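Side-chain contact in universal stress protein (Burkholderia pseudomallei, PDB 4WNY), which belongs to the universal stress protein A family and probably takes part in the bacterial response to stress, though its precise function is not established: residues A[59-62]-A[63-67]. Numbering follows the deposited sequence.
Sequences ILVD and AFREE
Val61 lays its CG1 methyl over the centre of one face of the Arg65 guanidinium, 3.4 Å above the plane, in an i to i+4 pairing near the start of helix 57-82 of this alpha/beta universal stress protein fold. With chi1 at 170°, CG1 is anti to the valine's backbone N and beside its carbonyl carbon, on the side where the extended Arg65 chain passes, and there the methyl meets the guanidinium. A flat cation suits this place: its face accepts the methyl, with Val61 CG1 3.6 Å from Arg65 CZ, while its N-H groups are directed around the rim, where NE forms a salt bridge with Glu92. Leu60 and Phe64 repeat the i to i+4 spacing, side by side, with an apolar contact of 4.2 Å between Leu60 CG and Phe64 CE1. Both reach Met45; the broad phenyl also touches Tyr41 and Val43 of strand 36-43, whereas Leu60 packs on Tyr55. Of the four backbone bonds between 59-62 and 63-67, Phe64 N to Leu60 O is the straightest, its N-H...O angle 172°. Glu66 turns its carboxylate to Arg69 and Arg70, and its amide N donates to Asp62 O at 2.9 Å.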
# COMPACT_ATOMS: atom_id res chain seq x y z
N ILE A 59 -17.29 31.18 -2.95
CA ILE A 59 -16.90 31.40 -1.56
C ILE A 59 -16.16 30.18 -1.02
O ILE A 59 -15.12 30.31 -0.37
CB ILE A 59 -18.12 31.69 -0.67
CG1 ILE A 59 -18.77 33.02 -1.09
CG2 ILE A 59 -17.71 31.75 0.80
CD1 ILE A 59 -17.84 34.21 -1.01
N LEU A 60 -16.70 29.00 -1.29
CA LEU A 60 -16.12 27.75 -0.82
C LEU A 60 -14.89 27.34 -1.64
O LEU A 60 -13.99 26.68 -1.13
CB LEU A 60 -17.16 26.63 -0.84
CG LEU A 60 -17.90 26.33 0.46
CD1 LEU A 60 -18.39 27.60 1.14
CD2 LEU A 60 -19.07 25.38 0.20
N VAL A 61 -14.87 27.74 -2.91
CA VAL A 61 -13.72 27.48 -3.77
C VAL A 61 -12.48 28.18 -3.23
O VAL A 61 -11.43 27.56 -3.06
CB VAL A 61 -13.98 27.93 -5.22
CG1 VAL A 61 -12.69 27.88 -6.04
CG2 VAL A 61 -15.06 27.06 -5.86
N ASP A 62 -12.62 29.47 -2.95
CA ASP A 62 -11.55 30.25 -2.33
C ASP A 62 -11.14 29.65 -0.99
O ASP A 62 -9.96 29.65 -0.64
CB ASP A 62 -11.98 31.71 -2.14
CG ASP A 62 -12.17 32.44 -3.45
OD1 ASP A 62 -12.20 31.78 -4.51
OD2 ASP A 62 -12.29 33.68 -3.42
N ALA A 63 -12.12 29.14 -0.26
CA ALA A 63 -11.91 28.59 1.07
C ALA A 63 -11.03 27.35 1.06
O ALA A 63 -10.00 27.30 1.74
CB ALA A 63 -13.23 28.28 1.71
N PHE A 64 -11.44 26.35 0.29
CA PHE A 64 -10.71 25.08 0.24
C PHE A 64 -9.37 25.22 -0.45
O PHE A 64 -8.43 24.48 -0.16
CB PHE A 64 -11.56 24.01 -0.45
CG PHE A 64 -12.68 23.48 0.40
CD1 PHE A 64 -14.00 23.78 0.10
CD2 PHE A 64 -12.42 22.70 1.51
CE1 PHE A 64 -15.03 23.31 0.88
CE2 PHE A 64 -13.45 22.21 2.30
CZ PHE A 64 -14.76 22.52 1.98
N ARG A 65 -9.27 26.18 -1.37
CA ARG A 65 -7.99 26.50 -1.99
C ARG A 65 -7.06 27.11 -0.94
O ARG A 65 -5.88 26.77 -0.87
CB ARG A 65 -8.16 27.46 -3.17
CG ARG A 65 -8.68 26.82 -4.45
CD ARG A 65 -8.81 27.86 -5.55
NE ARG A 65 -9.34 27.31 -6.79
CZ ARG A 65 -9.65 28.03 -7.87
NH1 ARG A 65 -9.49 29.35 -7.85
NH2 ARG A 65 -10.12 27.44 -8.96
N GLU A 66 -7.61 28.01 -0.14
CA GLU A 66 -6.86 28.63 0.95
C GLU A 66 -6.47 27.60 1.99
O GLU A 66 -5.36 27.63 2.52
CB GLU A 66 -7.68 29.75 1.59
CG GLU A 66 -6.91 30.56 2.62
CD GLU A 66 -5.65 31.16 2.04
OE1 GLU A 66 -5.72 31.72 0.92
OE2 GLU A 66 -4.60 31.08 2.69
N GLU A 67 -7.39 26.68 2.28
CA GLU A 67 -7.11 25.60 3.22
C GLU A 67 -6.03 24.69 2.65
O GLU A 67 -5.16 24.21 3.38
CB GLU A 67 -8.38 24.80 3.52
CG GLU A 67 -8.25 23.90 4.72
CD GLU A 67 -8.07 24.68 6.01
OE1 GLU A 67 -9.05 25.29 6.47
OE2 GLU A 67 -6.94 24.68 6.55